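Local coordinates for arabinogalactan endo-1,4-beta-galactosidase (Ignisphaera aggregans, PDB 7OSK), which probably cleaves internal beta-1,4-galactosidic bonds of arabinogalactan, this chain being the calcium-binding family 53 glycoside hydrolase catalytic domain of a larger protein, at residues 239-242 / 243-247; 273-276 / 277-280; 310-313 / 314-317. One frame throughout, in Å; residues are numbered along the deposited sequence.

Contact 1 (239-242 / 243-247); sequences DFYI and NFIDR
Phe240, Tyr241 and Ile242 each offer a backbone carbonyl to the amide four residues on. Phe244 N bonds to Phe240 O at 2.8 Å, Ile245 N meets Tyr241 O equally closely, and Asp246 N closes the series on Ile242 O at 3.0 Å. Asn243 N reaches Asp239 O only weakly, at 3.4 Å; Asn243 ND2 also lies near that oxygen, but at an angle too poor for a hydrogen bond. The polar ends of Tyr241 and Asp246 have partners outside these turns. Tyr241 OH is hydrogen-bonded to Gly235 O. With CG beside its own backbone N (chi1 -78°), the Asp246 carboxylate runs alongside Ile242, OD2 lying 3.8 Å from Ile242 CG2; OD2 forms a salt bridge with Arg283, and OD1 is hydrogen-bonded to Tyr284 OH. Replacing Asp246 by alanine would probably deprive Arg283 of this counter-charge and Tyr284 OH of this partner. On another side of the helix, Phe244 CB sits over one face of the Phe240 ring, and the two slipped rings, 30° apart in tilt, barely overlap. These turns belong to helix 238-250, the crossover between strands 228-234 and 257-261 in a beta-alpha-beta unit of the TIM barrel.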
# COMPACT_ATOMS: atom_id res chain seq x y z
N ASP A 239 -7.11 -20.17 -4.98
CA ASP A 239 -7.79 -21.14 -4.13
C ASP A 239 -7.73 -20.74 -2.66
O ASP A 239 -8.59 -21.13 -1.87
CB ASP A 239 -7.18 -22.54 -4.32
CG ASP A 239 -5.68 -22.56 -4.11
OD1 ASP A 239 -5.02 -21.55 -4.43
OD2 ASP A 239 -5.17 -23.58 -3.62
N PHE A 240 -6.72 -19.95 -2.29
CA PHE A 240 -6.61 -19.46 -0.92
C PHE A 240 -7.57 -18.30 -0.68
O PHE A 240 -8.20 -18.22 0.38
CB PHE A 240 -5.18 -19.03 -0.60
CG PHE A 240 -5.06 -18.27 0.69
CD1 PHE A 240 -4.97 -18.93 1.90
CD2 PHE A 240 -5.03 -16.88 0.69
CE1 PHE A 240 -4.86 -18.23 3.09
CE2 PHE A 240 -4.92 -16.17 1.87
CZ PHE A 240 -4.84 -16.85 3.07
N TYR A 241 -7.66 -17.40 -1.65
CA TYR A 241 -8.57 -16.26 -1.56
C TYR A 241 -10.00 -16.75 -1.36
O TYR A 241 -10.74 -16.22 -0.54
CB TYR A 241 -8.48 -15.40 -2.82
CG TYR A 241 -7.37 -14.38 -2.81
CD1 TYR A 241 -6.03 -14.77 -2.86
CD2 TYR A 241 -7.65 -13.01 -2.76
CE1 TYR A 241 -5.01 -13.84 -2.85
CE2 TYR A 241 -6.63 -12.07 -2.76
CZ TYR A 241 -5.31 -12.49 -2.80
OH TYR A 241 -4.29 -11.56 -2.80
N ILE A 242 -10.38 -17.78 -2.12
CA ILE A 242 -11.70 -18.38 -1.99
C ILE A 242 -11.95 -18.84 -0.56
O ILE A 242 -12.94 -18.46 0.05
CB ILE A 242 -11.87 -19.58 -2.95
CG1 ILE A 242 -11.85 -19.09 -4.40
CG2 ILE A 242 -13.17 -20.32 -2.66
CD1 ILE A 242 -11.84 -20.21 -5.43
N ASN A 243 -11.05 -19.67 -0.05
CA ASN A 243 -11.20 -20.24 1.29
C ASN A 243 -11.22 -19.17 2.37
O ASN A 243 -11.98 -19.26 3.33
CB ASN A 243 -10.06 -21.23 1.57
CG ASN A 243 -10.08 -22.43 0.64
OD1 ASN A 243 -11.14 -22.88 0.21
ND2 ASN A 243 -8.90 -22.94 0.32
N PHE A 244 -10.39 -18.14 2.20
CA PHE A 244 -10.25 -17.10 3.21
C PHE A 244 -11.43 -16.13 3.20
O PHE A 244 -11.96 -15.78 4.26
CB PHE A 244 -8.94 -16.33 2.99
CG PHE A 244 -8.63 -15.35 4.08
CD1 PHE A 244 -9.10 -14.05 4.01
CD2 PHE A 244 -7.88 -15.73 5.18
CE1 PHE A 244 -8.81 -13.14 5.02
CE2 PHE A 244 -7.59 -14.83 6.18
CZ PHE A 244 -8.06 -13.53 6.11
N ILE A 245 -11.83 -15.69 2.01
CA ILE A 245 -12.88 -14.68 1.89
C ILE A 245 -14.26 -15.28 2.18
O ILE A 245 -15.08 -14.65 2.85
CB ILE A 245 -12.87 -14.03 0.50
CG1 ILE A 245 -11.55 -13.28 0.29
CG2 ILE A 245 -14.06 -13.08 0.33
CD1 ILE A 245 -11.36 -12.69 -1.09
N ASP A 246 -14.51 -16.48 1.67
CA ASP A 246 -15.75 -17.20 1.97
C ASP A 246 -15.97 -17.27 3.47
O ASP A 246 -17.05 -16.93 3.97
CB ASP A 246 -15.72 -18.62 1.39
CG ASP A 246 -15.99 -18.65 -0.10
OD1 ASP A 246 -15.88 -17.60 -0.75
OD2 ASP A 246 -16.31 -19.74 -0.62
N ARG A 247 -14.95 -17.71 4.20
CA ARG A 247 -15.05 -17.85 5.65
C ARG A 247 -15.20 -16.48 6.31
O ARG A 247 -15.80 -16.36 7.38
CB ARG A 247 -13.83 -18.57 6.20
CG ARG A 247 -14.03 -19.14 7.60
CD ARG A 247 -12.78 -19.86 8.10
NE ARG A 247 -13.00 -20.51 9.38
CZ ARG A 247 -12.05 -21.10 10.10
NH1 ARG A 247 -10.79 -21.11 9.66
NH2 ARG A 247 -12.34 -21.67 11.26

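Contact 2 (273-276 / 277-280); sequences FRNL and VRTL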
# COMPACT_ATOMS: atom_id res chain seq x y z
N PHE A 273 -2.18 -13.45 -12.22
CA PHE A 273 -2.94 -12.32 -11.70
C PHE A 273 -4.31 -12.25 -12.36
O PHE A 273 -5.31 -11.96 -11.70
CB PHE A 273 -2.17 -11.01 -11.92
CG PHE A 273 -2.91 -9.79 -11.44
CD1 PHE A 273 -2.99 -9.49 -10.09
CD2 PHE A 273 -3.54 -8.94 -12.35
CE1 PHE A 273 -3.67 -8.37 -9.65
CE2 PHE A 273 -4.22 -7.82 -11.91
CZ PHE A 273 -4.28 -7.53 -10.56
N ARG A 274 -4.36 -12.53 -13.65
CA ARG A 274 -5.61 -12.53 -14.40
C ARG A 274 -6.60 -13.56 -13.85
O ARG A 274 -7.79 -13.29 -13.74
CB ARG A 274 -5.36 -12.82 -15.88
CG ARG A 274 -5.26 -11.58 -16.75
CD ARG A 274 -5.16 -11.94 -18.22
NE ARG A 274 -5.54 -10.82 -19.08
CZ ARG A 274 -4.72 -9.86 -19.48
NH1 ARG A 274 -3.44 -9.86 -19.10
NH2 ARG A 274 -5.17 -8.88 -20.26
N ASN A 275 -6.08 -14.73 -13.51
CA ASN A 275 -6.92 -15.81 -13.01
C ASN A 275 -7.55 -15.46 -11.66
O ASN A 275 -8.68 -15.84 -11.38
CB ASN A 275 -6.11 -17.11 -12.88
CG ASN A 275 -5.53 -17.56 -14.20
OD1 ASN A 275 -6.16 -17.42 -15.25
ND2 ASN A 275 -4.33 -18.12 -14.16
N LEU A 276 -6.80 -14.73 -10.84
CA LEU A 276 -7.32 -14.31 -9.54
C LEU A 276 -8.46 -13.32 -9.70
O LEU A 276 -9.50 -13.45 -9.05
CB LEU A 276 -6.21 -13.69 -8.69
CG LEU A 276 -6.67 -13.18 -7.32
CD1 LEU A 276 -7.13 -14.35 -6.44
CD2 LEU A 276 -5.59 -12.39 -6.63
N VAL A 277 -8.26 -12.33 -10.56
CA VAL A 277 -9.24 -11.26 -10.73
C VAL A 277 -10.58 -11.82 -11.19
O VAL A 277 -11.61 -11.56 -10.56
CB VAL A 277 -8.74 -10.21 -11.75
CG1 VAL A 277 -9.83 -9.17 -12.03
CG2 VAL A 277 -7.49 -9.52 -11.23
N ARG A 278 -10.58 -12.60 -12.27
CA ARG A 278 -11.82 -13.14 -12.82
C ARG A 278 -12.51 -14.08 -11.83
O ARG A 278 -13.73 -14.26 -11.88
CB ARG A 278 -11.56 -13.86 -14.14
CG ARG A 278 -10.86 -15.20 -14.00
CD ARG A 278 -10.70 -15.89 -15.35
NE ARG A 278 -9.60 -15.32 -16.13
CZ ARG A 278 -9.73 -14.36 -17.04
NH1 ARG A 278 -10.92 -13.82 -17.31
NH2 ARG A 278 -8.66 -13.93 -17.70
N THR A 279 -11.74 -14.68 -10.94
CA THR A 279 -12.28 -15.58 -9.93
C THR A 279 -12.99 -14.79 -8.83
O THR A 279 -13.95 -15.28 -8.23
CB THR A 279 -11.18 -16.46 -9.29
OG1 THR A 279 -10.44 -17.12 -10.33
CG2 THR A 279 -11.79 -17.51 -8.36
N LEU A 280 -12.52 -13.57 -8.59
CA LEU A 280 -13.12 -12.71 -7.57
C LEU A 280 -14.38 -12.00 -8.07
O LEU A 280 -15.31 -11.79 -7.30
CB LEU A 280 -12.10 -11.67 -7.10
CG LEU A 280 -11.33 -12.01 -5.81
CD1 LEU A 280 -10.64 -13.36 -5.92
CD2 LEU A 280 -10.32 -10.93 -5.48
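Phe273 O and Arg274 O accept the amides of Val277 and Arg278, each at 3.2 Å, in regular alpha-helical i to i+4 bonds, the second almost straight at 178°. The turns lie in helix 270-283, which follows strand 257-261 and precedes strand 287-293 in the TIM barrel. With Phe273 CG opposite its own N (chi1 178°), the ring leans forward along the helix, and one face meets Val277 CG2 in a CH-pi contact, 4.0 Å from the ring centroid. The pair lies beside helix 324-342, the Phe273 ring also touching Val290 of strand 287-293. Leu276 and Leu280 face the strands, their CD1 methyls 3.7 Å apart, packing on Ile260 and Ile258 respectively. Asn275 O accepts both Thr279 N and Thr279 OG1, although the modelled length of the hydroxyl bond is too short to be trusted. The two arginines converge on helix 324-342: Arg274 forms salt bridges with Glu340 and Glu341, and Arg278 with Glu341, so acidic groups probably offset their proximity. The Arg278 chain bends at chi3 (78°), bringing one face of its guanidinium over the Arg274 carbonyl, with NE 3.6 Å from Arg274 O.

Contact 3 (310-313 / 314-317); sequences GSRD and LEVK
Arg312 O faces two amides of the following turn, Glu315 N at 3.0 Å and Val316 N at 3.3 Å, and both bonds are weak. Asp313 O takes a second weak bond from Val316 N, while Leu314 N reaches back to Ser311 O at 3.4 Å, again weakly. Backbone bonding thus mixes i+3 and i+4 partners, and the helix that it builds is loose. It is the short helix 312-318, set in the long excursion between strand 287-293 and helix 324-342 of the TIM barrel. The same excursion supplies the calcium ligands Asp301, Asp303, His305 and Asn307, with Asn370 and Glu373 completing the site; the Leu314 side chain lies about 13 Å from the metal. Charged groups come near one another without pairing. Asp313 OD1 stays 4.2 Å from Lys317 NZ, beyond a salt bridge, the extended lysine crossing the aspartate at an angle. Glu315 CG lies opposite the backbone N (chi1 -176°) and the chain beyond is extended, which carries the carboxylate beside Arg312, its plane 60° from the guanidinium; OE1 stands 4.8 Å from Arg312 NE but 3.2 Å from Arg312 CG. Glu315 OE2 instead accepts the backbone N of Ala322, a bond that ties the helix to the chain leading into helix 324-342. Among the remaining contacts, Leu314 rests on Phe309, and the Arg312 side chain touches Leu299.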
# COMPACT_ATOMS: atom_id res chain seq x y z
N GLY A 310 17.73 -7.46 -6.71
CA GLY A 310 19.18 -7.36 -6.75
C GLY A 310 19.83 -7.83 -8.03
O GLY A 310 20.58 -7.09 -8.67
N SER A 311 19.56 -9.08 -8.40
CA SER A 311 20.17 -9.70 -9.57
C SER A 311 19.13 -9.95 -10.65
O SER A 311 17.93 -9.78 -10.42
CB SER A 311 20.85 -11.00 -9.18
OG SER A 311 19.97 -11.82 -8.45
N ARG A 312 19.58 -10.38 -11.82
CA ARG A 312 18.68 -10.75 -12.91
C ARG A 312 17.75 -11.90 -12.50
O ARG A 312 16.80 -12.22 -13.20
CB ARG A 312 19.47 -11.13 -14.16
CG ARG A 312 19.93 -9.95 -15.03
CD ARG A 312 21.23 -9.32 -14.53
NE ARG A 312 21.77 -8.37 -15.50
CZ ARG A 312 22.91 -7.71 -15.35
NH1 ARG A 312 23.66 -7.89 -14.27
NH2 ARG A 312 23.32 -6.87 -16.30
N ASP A 313 18.06 -12.52 -11.36
CA ASP A 313 17.22 -13.55 -10.77
C ASP A 313 15.74 -13.15 -10.71
O ASP A 313 14.88 -13.85 -11.25
CB ASP A 313 17.72 -13.87 -9.36
CG ASP A 313 16.73 -14.69 -8.55
OD1 ASP A 313 16.03 -15.54 -9.13
OD2 ASP A 313 16.66 -14.48 -7.32
N LEU A 314 15.45 -12.04 -10.06
CA LEU A 314 14.06 -11.59 -9.91
C LEU A 314 13.49 -11.08 -11.24
O LEU A 314 12.28 -10.98 -11.40
CB LEU A 314 13.96 -10.50 -8.85
CG LEU A 314 13.94 -11.00 -7.40
CD1 LEU A 314 15.31 -11.49 -6.97
CD2 LEU A 314 13.44 -9.92 -6.46
N GLU A 315 14.38 -10.77 -12.18
CA GLU A 315 13.98 -10.22 -13.47
C GLU A 315 13.32 -11.28 -14.36
O GLU A 315 12.48 -10.96 -15.19
CB GLU A 315 15.19 -9.61 -14.18
CG GLU A 315 14.86 -8.92 -15.50
CD GLU A 315 16.08 -8.34 -16.19
OE1 GLU A 315 17.10 -9.05 -16.30
OE2 GLU A 315 16.02 -7.18 -16.64
N VAL A 316 13.71 -12.54 -14.19
CA VAL A 316 13.14 -13.62 -15.00
C VAL A 316 11.83 -14.12 -14.39
O VAL A 316 11.02 -14.74 -15.07
CB VAL A 316 14.12 -14.81 -15.18
CG1 VAL A 316 15.50 -14.31 -15.62
CG2 VAL A 316 14.24 -15.64 -13.90
N LYS A 317 11.64 -13.85 -13.10
CA LYS A 317 10.39 -14.20 -12.42
C LYS A 317 9.27 -13.23 -12.79
O LYS A 317 8.12 -13.63 -12.94
CB LYS A 317 10.57 -14.20 -10.90
CG LYS A 317 11.57 -15.21 -10.37
CD LYS A 317 11.55 -15.21 -8.85
CE LYS A 317 12.62 -16.12 -8.27
NZ LYS A 317 12.57 -16.13 -6.78

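In the fold
Contacts 1 and 2 lie on neighbouring outer helices of the barrel, 238-250 and 270-283, and meet directly: Tyr241 CG packs 3.6 Å from Leu276 CD1, and Ile242 touches Thr279. Both are partly buried, some of their apolar side chains lying on the strands, and both touch strand 257-261. Their charges pair with neighbouring elements, Asp246 with Arg283 at the end of the helix that holds contact 2, and the arginines of contact 2 with helix 324-342. Contact 3 is a surface turn that touches neither, its nearest atoms about 10 Å from contact 2 and about 16 Å from contact 1. There the backbone bonds are weak and the oppositely charged groups within the turn stay apart.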